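Local structure of Eps1p (Saccharomyces cerevisiae, 4TW5) at residues D120-D125 / W187-R192; K163-S168 / L172-C177; E214-G219 / N245-Y250. The protein is a thioredoxin-family protein with two thioredoxin-like domains in tandem, each carrying a CXXC disulfide. All blocks are in the same frame, centred on the assembly; numbering follows the deposited sequence.

Contact 1: residues D120-D125 / W187-R192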
# COMPACT_ATOMS: atom_id res chain seq x y z
N ASP A 120 22.11 -26.35 17.04
CA ASP A 120 22.66 -25.04 17.35
C ASP A 120 24.18 -25.07 17.09
O ASP A 120 24.93 -25.65 17.86
CB ASP A 120 22.33 -24.69 18.80
CG ASP A 120 22.64 -23.25 19.16
OD1 ASP A 120 23.54 -22.61 18.55
OD2 ASP A 120 21.94 -22.77 20.08
N PRO A 121 24.63 -24.37 16.02
CA PRO A 121 26.02 -24.43 15.58
C PRO A 121 26.96 -23.89 16.63
O PRO A 121 28.13 -24.25 16.61
CB PRO A 121 26.05 -23.54 14.33
CG PRO A 121 24.63 -23.32 13.97
CD PRO A 121 23.86 -23.39 15.24
N ASN A 122 26.47 -23.02 17.51
CA ASN A 122 27.32 -22.40 18.52
C ASN A 122 27.72 -23.38 19.63
O ASN A 122 28.70 -23.15 20.33
CB ASN A 122 26.60 -21.20 19.17
CG ASN A 122 26.13 -20.16 18.15
OD1 ASN A 122 26.94 -19.43 17.56
ND2 ASN A 122 24.80 -20.08 17.94
N ASN A 123 26.98 -24.49 19.76
CA ASN A 123 27.21 -25.43 20.85
C ASN A 123 28.50 -26.23 20.62
O ASN A 123 29.27 -26.50 21.55
CB ASN A 123 26.02 -26.37 21.04
CG ASN A 123 24.86 -25.69 21.81
OD1 ASN A 123 25.08 -24.74 22.56
ND2 ASN A 123 23.65 -26.20 21.64
N LEU A 124 28.72 -26.64 19.38
CA LEU A 124 29.98 -27.31 19.08
C LEU A 124 30.78 -26.53 18.06
O LEU A 124 31.73 -27.05 17.48
CB LEU A 124 29.73 -28.74 18.60
CG LEU A 124 29.41 -29.66 19.77
CD1 LEU A 124 29.22 -31.10 19.30
CD2 LEU A 124 30.53 -29.56 20.80
N ASP A 125 30.40 -25.26 17.87
CA ASP A 125 30.99 -24.40 16.85
C ASP A 125 31.16 -25.15 15.55
O ASP A 125 32.26 -25.26 15.01
CB ASP A 125 32.32 -23.80 17.33
CG ASP A 125 32.16 -23.02 18.63
OD1 ASP A 125 31.37 -22.04 18.65
OD2 ASP A 125 32.79 -23.40 19.64
N TRP A 187 17.56 -16.86 12.32
CA TRP A 187 16.37 -17.45 11.72
C TRP A 187 16.62 -18.86 11.16
O TRP A 187 15.77 -19.75 11.29
CB TRP A 187 15.81 -16.56 10.64
CG TRP A 187 14.51 -17.06 10.16
CD1 TRP A 187 14.24 -17.57 8.93
CD2 TRP A 187 13.30 -17.17 10.93
NE1 TRP A 187 12.93 -17.96 8.87
CE2 TRP A 187 12.34 -17.76 10.09
CE3 TRP A 187 12.95 -16.84 12.25
CZ2 TRP A 187 11.02 -18.03 10.51
CZ3 TRP A 187 11.61 -17.11 12.68
CH2 TRP A 187 10.67 -17.68 11.79
N LYS A 188 17.79 -19.05 10.56
CA LYS A 188 18.18 -20.35 10.06
C LYS A 188 18.30 -21.37 11.19
O LYS A 188 17.82 -22.48 11.08
CB LYS A 188 19.51 -20.23 9.31
CG LYS A 188 20.00 -21.52 8.68
CD LYS A 188 21.15 -21.19 7.76
CE LYS A 188 21.69 -22.40 7.05
NZ LYS A 188 22.75 -22.00 6.10
N ILE A 189 18.92 -20.97 12.30
CA ILE A 189 19.09 -21.87 13.43
C ILE A 189 17.70 -22.25 14.01
O ILE A 189 17.39 -23.43 14.18
CB ILE A 189 20.01 -21.22 14.51
CG1 ILE A 189 21.40 -20.97 13.94
CG2 ILE A 189 20.14 -22.09 15.73
CD1 ILE A 189 22.28 -20.08 14.82
N ILE A 190 16.85 -21.24 14.21
CA ILE A 190 15.46 -21.43 14.61
C ILE A 190 14.72 -22.37 13.70
O ILE A 190 13.91 -23.19 14.18
CB ILE A 190 14.73 -20.10 14.66
CG1 ILE A 190 15.32 -19.24 15.77
CG2 ILE A 190 13.24 -20.29 14.85
CD1 ILE A 190 14.93 -17.80 15.68
N SER A 191 14.92 -22.26 12.39
CA SER A 191 14.17 -23.11 11.47
C SER A 191 14.56 -24.58 11.65
O SER A 191 13.71 -25.46 11.63
CB SER A 191 14.36 -22.70 10.03
OG SER A 191 15.62 -23.12 9.54
N ARG A 192 15.84 -24.84 11.87
CA ARG A 192 16.30 -26.21 11.99
C ARG A 192 15.91 -26.79 13.35
O ARG A 192 15.53 -27.93 13.42
CB ARG A 192 17.80 -26.29 11.76
CG ARG A 192 18.18 -26.21 10.28
CD ARG A 192 19.70 -26.07 10.03
NE ARG A 192 20.58 -27.08 10.63
CZ ARG A 192 20.70 -28.34 10.21
NH1 ARG A 192 20.00 -28.77 9.18
NH2 ARG A 192 21.55 -29.16 10.81
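P121 meets I189 where a chain segment that joins two domains leans on a helix of the second, an example of one aliphatic residue serving several neighbours: within 187-192 it is I189 that meets D120, P121 and N122. The proline and isoleucine lie aslant to each other, the CD corner of the proline ring 3.7 Å from I189 CG1. With CG1 anti to its own carbonyl carbon (chi1 -62°), the isoleucine brings CG1 and CD1 up to the CD-CG side of the ring, while the short branch, CG2, approaches D120 CA at 4.2 Å. N122 comes in at roughly a right angle, its ND2 4.0 Å from I189 CD1, a contact of bulk and not of polarity. That amide donates to D120 OD1 over 2.9 Å, on the syn side of the carboxylate. The backbone N of N122 reaches the same oxygen at 3.1 Å on the anti side, tilted 27° out of the carboxylate plane, and this bond makes D120 the N-cap of the short, weakly bonded helix 121-124. Two bonds thus grip OD1 and fix the carboxylate's rotation. R185 adds a hydrogen bond to N122 OD1, so a capped interdomain linker rests on helix 180-196, which starts at the second cysteine of a thioredoxin-like CXXC pair.

Contact 2: residues K163-S168 / L172-C177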
# COMPACT_ATOMS: atom_id res chain seq x y z
N LYS A 163 12.40 -7.73 -0.83
CA LYS A 163 11.54 -8.42 -1.79
C LYS A 163 12.32 -9.57 -2.43
O LYS A 163 11.78 -10.33 -3.22
CB LYS A 163 11.04 -7.48 -2.89
CG LYS A 163 12.14 -7.09 -3.84
CD LYS A 163 11.65 -6.16 -4.93
CE LYS A 163 12.82 -5.81 -5.85
NZ LYS A 163 12.39 -4.87 -6.91
N ASP A 164 13.59 -9.69 -2.08
CA ASP A 164 14.49 -10.59 -2.79
C ASP A 164 14.86 -11.87 -2.04
O ASP A 164 15.71 -12.62 -2.49
CB ASP A 164 15.78 -9.86 -3.17
CG ASP A 164 15.54 -8.83 -4.23
OD1 ASP A 164 14.80 -9.13 -5.19
OD2 ASP A 164 16.07 -7.70 -4.08
N MET A 165 14.21 -12.14 -0.92
CA MET A 165 14.59 -13.31 -0.15
C MET A 165 13.87 -14.54 -0.68
O MET A 165 12.66 -14.67 -0.54
CB MET A 165 14.32 -13.11 1.35
CG MET A 165 14.78 -14.29 2.21
SD MET A 165 14.57 -13.99 3.98
CE MET A 165 15.86 -12.82 4.31
N LYS A 166 14.60 -15.44 -1.33
CA LYS A 166 14.03 -16.69 -1.78
C LYS A 166 14.28 -17.77 -0.73
O LYS A 166 13.35 -18.42 -0.27
CB LYS A 166 14.64 -17.12 -3.12
CG LYS A 166 14.15 -16.34 -4.32
CD LYS A 166 13.18 -17.17 -5.15
CE LYS A 166 12.75 -16.43 -6.41
NZ LYS A 166 11.96 -17.31 -7.33
N ASN A 167 15.55 -17.94 -0.35
CA ASN A 167 15.88 -18.72 0.84
C ASN A 167 16.25 -17.80 1.95
O ASN A 167 16.87 -16.77 1.72
CB ASN A 167 17.01 -19.73 0.59
CG ASN A 167 16.68 -20.67 -0.54
OD1 ASN A 167 15.85 -21.57 -0.40
ND2 ASN A 167 17.33 -20.47 -1.69
N SER A 168 15.90 -18.16 3.18
CA SER A 168 16.06 -17.20 4.26
C SER A 168 17.54 -16.83 4.47
O SER A 168 17.84 -15.84 5.13
CB SER A 168 15.42 -17.73 5.55
OG SER A 168 16.18 -18.79 6.11
N LEU A 172 21.94 -10.95 1.09
CA LEU A 172 21.04 -9.83 0.84
C LEU A 172 21.56 -8.56 1.48
O LEU A 172 22.24 -8.60 2.50
CB LEU A 172 19.63 -10.16 1.37
CG LEU A 172 18.88 -11.33 0.72
CD1 LEU A 172 17.61 -11.68 1.51
CD2 LEU A 172 18.53 -11.00 -0.74
N GLU A 173 21.25 -7.42 0.87
CA GLU A 173 21.56 -6.13 1.48
C GLU A 173 20.29 -5.49 1.98
O GLU A 173 19.42 -5.14 1.19
CB GLU A 173 22.27 -5.18 0.49
CG GLU A 173 23.63 -5.67 0.05
CD GLU A 173 24.59 -5.86 1.23
OE1 GLU A 173 24.54 -5.05 2.19
OE2 GLU A 173 25.43 -6.80 1.19
N PHE A 174 20.17 -5.38 3.29
CA PHE A 174 18.97 -4.79 3.91
C PHE A 174 19.15 -3.28 4.19
O PHE A 174 20.09 -2.85 4.87
CB PHE A 174 18.65 -5.55 5.19
CG PHE A 174 18.37 -7.03 4.98
CD1 PHE A 174 17.16 -7.47 4.48
CD2 PHE A 174 19.33 -7.99 5.29
CE1 PHE A 174 16.91 -8.83 4.29
CE2 PHE A 174 19.08 -9.36 5.12
CZ PHE A 174 17.87 -9.76 4.62
N LYS A 175 18.20 -2.48 3.72
CA LYS A 175 18.23 -1.04 3.96
C LYS A 175 17.59 -0.66 5.31
O LYS A 175 16.53 -1.17 5.69
CB LYS A 175 17.50 -0.32 2.82
CG LYS A 175 18.03 -0.66 1.43
CD LYS A 175 19.53 -0.36 1.34
CE LYS A 175 20.12 -0.87 0.03
NZ LYS A 175 21.57 -1.15 0.26
N ASN A 176 18.26 0.23 6.04
CA ASN A 176 17.77 0.69 7.34
C ASN A 176 17.35 -0.47 8.27
O ASN A 176 16.32 -0.41 8.96
CB ASN A 176 16.62 1.68 7.13
CG ASN A 176 17.02 2.85 6.25
OD1 ASN A 176 18.21 3.15 6.15
ND2 ASN A 176 16.05 3.50 5.61
N CYS A 177 18.15 -1.53 8.27
CA CYS A 177 17.92 -2.66 9.15
C CYS A 177 19.23 -3.22 9.64
O CYS A 177 19.76 -4.16 9.07
CB CYS A 177 17.14 -3.76 8.43
SG CYS A 177 16.71 -5.16 9.52
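M165 and L172 pack together in the loop that leads from strand 155-160 of the second thioredoxin-like domain to its CXXC pair, C177 and C180, which are joined as a disulfide. The loop has no regular structure; its backbone bonds to N205, H203 and D170 while M165 packs inward. On the tight side, L172 CD1 sits in the bend of M165, 3.6 Å from CB and 3.5 Å from CE. The bend is made at the thioether: CG lies anti to the backbone N, and chi3 of -73° then folds CE back over the leucine. Q184 of helix 180-196 and H203 of strand 200-205 also pack on M165, a buried residue. The other half is looser and faces solvent. D164 is exposed and contributes its CB, 3.8 Å from L172 CD2, while its backbone O stands 3.7 Å from the same methyl. K163 and K166, on either side of D164-M165 in the chain, form salt bridges with E72 and D75 of the second subunit. F174 also touches C180, and its partly exposed ring takes the methionine methyl at the edge, with M165 CE close to the ring plane and 3.7 Å from CZ.

Contact 3: residues E214-G219 / N245-Y250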
# COMPACT_ATOMS: atom_id res chain seq x y z
N GLU A 214 1.03 -4.48 6.05
CA GLU A 214 0.44 -3.30 6.66
C GLU A 214 -0.69 -3.70 7.61
O GLU A 214 -0.73 -3.26 8.75
CB GLU A 214 -0.03 -2.32 5.57
CG GLU A 214 1.15 -1.46 5.07
CD GLU A 214 0.92 -0.82 3.69
OE1 GLU A 214 -0.15 -1.00 3.08
OE2 GLU A 214 1.86 -0.17 3.21
N GLU A 215 -1.55 -4.59 7.14
CA GLU A 215 -2.68 -5.04 7.94
C GLU A 215 -2.27 -5.77 9.21
O GLU A 215 -2.88 -5.58 10.26
CB GLU A 215 -3.56 -5.94 7.08
CG GLU A 215 -4.36 -5.19 6.04
CD GLU A 215 -5.24 -6.11 5.21
OE1 GLU A 215 -5.00 -7.33 5.24
OE2 GLU A 215 -6.19 -5.60 4.57
N LEU A 216 -1.18 -6.53 9.13
CA LEU A 216 -0.64 -7.31 10.24
C LEU A 216 0.14 -6.50 11.26
O LEU A 216 0.57 -7.03 12.29
CB LEU A 216 0.28 -8.41 9.71
CG LEU A 216 -0.38 -9.55 8.96
CD1 LEU A 216 0.65 -10.61 8.71
CD2 LEU A 216 -1.52 -10.10 9.74
N GLY A 217 0.38 -5.23 10.94
CA GLY A 217 1.19 -4.43 11.83
C GLY A 217 2.67 -4.48 11.57
O GLY A 217 3.44 -4.21 12.50
N PHE A 218 3.08 -4.86 10.35
CA PHE A 218 4.50 -4.84 9.97
C PHE A 218 4.77 -3.82 8.86
O PHE A 218 5.74 -3.94 8.08
CB PHE A 218 4.97 -6.24 9.52
CG PHE A 218 4.62 -7.33 10.48
CD1 PHE A 218 4.71 -7.12 11.85
CD2 PHE A 218 4.18 -8.57 10.01
CE1 PHE A 218 4.38 -8.13 12.74
CE2 PHE A 218 3.84 -9.57 10.89
CZ PHE A 218 3.94 -9.36 12.26
N GLY A 219 3.93 -2.78 8.83
CA GLY A 219 3.95 -1.79 7.78
C GLY A 219 5.26 -1.07 7.63
O GLY A 219 5.56 -0.58 6.54
N ASN A 245 -8.21 -16.13 15.62
CA ASN A 245 -7.27 -15.97 16.74
C ASN A 245 -6.14 -17.02 16.70
O ASN A 245 -5.79 -17.64 17.70
CB ASN A 245 -8.03 -15.99 18.07
CG ASN A 245 -9.07 -14.86 18.16
OD1 ASN A 245 -9.27 -14.10 17.20
ND2 ASN A 245 -9.70 -14.73 19.32
N ASN A 246 -5.56 -17.17 15.51
CA ASN A 246 -4.57 -18.20 15.24
C ASN A 246 -3.20 -17.58 14.96
O ASN A 246 -2.25 -18.27 14.60
CB ASN A 246 -5.02 -19.02 14.05
CG ASN A 246 -5.45 -18.15 12.90
OD1 ASN A 246 -5.25 -16.94 12.93
ND2 ASN A 246 -6.08 -18.74 11.92
N LEU A 247 -3.14 -16.26 15.12
CA LEU A 247 -1.96 -15.47 14.80
C LEU A 247 -1.48 -14.77 16.07
O LEU A 247 -2.18 -13.95 16.61
CB LEU A 247 -2.29 -14.43 13.72
CG LEU A 247 -1.21 -13.52 13.08
CD1 LEU A 247 -0.22 -14.29 12.22
CD2 LEU A 247 -1.83 -12.38 12.28
N PHE A 248 -0.27 -15.09 16.52
CA PHE A 248 0.31 -14.50 17.74
C PHE A 248 1.73 -13.94 17.51
O PHE A 248 2.65 -14.71 17.22
CB PHE A 248 0.34 -15.55 18.85
CG PHE A 248 -1.03 -16.02 19.28
CD1 PHE A 248 -1.69 -15.39 20.33
CD2 PHE A 248 -1.67 -17.05 18.62
CE1 PHE A 248 -2.94 -15.81 20.72
CE2 PHE A 248 -2.91 -17.46 18.99
CZ PHE A 248 -3.55 -16.84 20.05
N ASP A 249 1.90 -12.62 17.64
CA ASP A 249 3.23 -11.98 17.54
C ASP A 249 4.18 -12.43 18.62
O ASP A 249 3.78 -12.67 19.77
CB ASP A 249 3.15 -10.45 17.63
CG ASP A 249 2.60 -9.82 16.37
OD1 ASP A 249 2.18 -10.55 15.45
OD2 ASP A 249 2.64 -8.57 16.28
N TYR A 250 5.45 -12.52 18.27
CA TYR A 250 6.49 -12.79 19.25
C TYR A 250 6.47 -11.71 20.35
O TYR A 250 6.52 -10.52 20.06
CB TYR A 250 7.86 -12.86 18.56
CG TYR A 250 8.95 -13.31 19.51
CD1 TYR A 250 9.04 -14.63 19.88
CD2 TYR A 250 9.84 -12.41 20.06
CE1 TYR A 250 10.00 -15.05 20.76
CE2 TYR A 250 10.81 -12.82 20.93
CZ TYR A 250 10.88 -14.15 21.27
OH TYR A 250 11.84 -14.59 22.14
O HOH W 1 1.56 -6.45 15.03
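L216 and L247 mark the closest backbone approach, yet their CA atoms remain 9.4 Å apart, so a helix end and a strand are joined here by side chains and a bridging water. Helix 210-215 finishes in a Schellman motif: G217 takes a positive phi (89°), and its N bonds back to E214 O at 3.1 Å. Facing it, residues 247-249 run as an extended strand. The two leucines cross at about a right angle and meet methyl to methyl, L216 CD2 to L247 CD2, at a close 3.4 Å. L247 reaches across because its CG stands opposite the backbone N (chi1 -174°), and F143 of helix 140-150 packs against both residues.

F218 and D249 approach from opposite directions. Carboxylate and ring planes differ by 28°, and D249 OD1 lies at the ring edge, 3.8 Å from CZ, where the slightly positive ring hydrogens would favour an anion. One face of this ring has L216 O above its centre. A water donates to L216 O at 3.0 Å and to D249 OD2 at 2.7 Å, although further acceptors compete for its protons. The main partner of the carboxylate, through OD1, is R228 of the third subunit, whose H227 packs on both leucines. The contact thus sits at the outermost strand of this chain's thioredoxin-like sheet, which the third subunit meets with backbone hydrogen bonds.

Contact 1 opens first along the chain, contact 2 is nested inside the loop it closes, and contact 3 follows both. Contact 1 lies on helix 180-196 and contact 2 in the loop before it, their centres about 20 Å apart; they touch where W187 CD1 packs 3.6 Å from S168 CB. Contact 3 stands apart, its centre about 26 Å from contact 1 and 20 Å from contact 2. The five-stranded sheet underlies all three: W187, from a segment of contact 1, and F218 pack on strand 155-160, and M165 on strand 200-205. Contacts 2 and 3 border the second and third subunits, while no other chain of the assembly touches contact 1, at the interdomain linker.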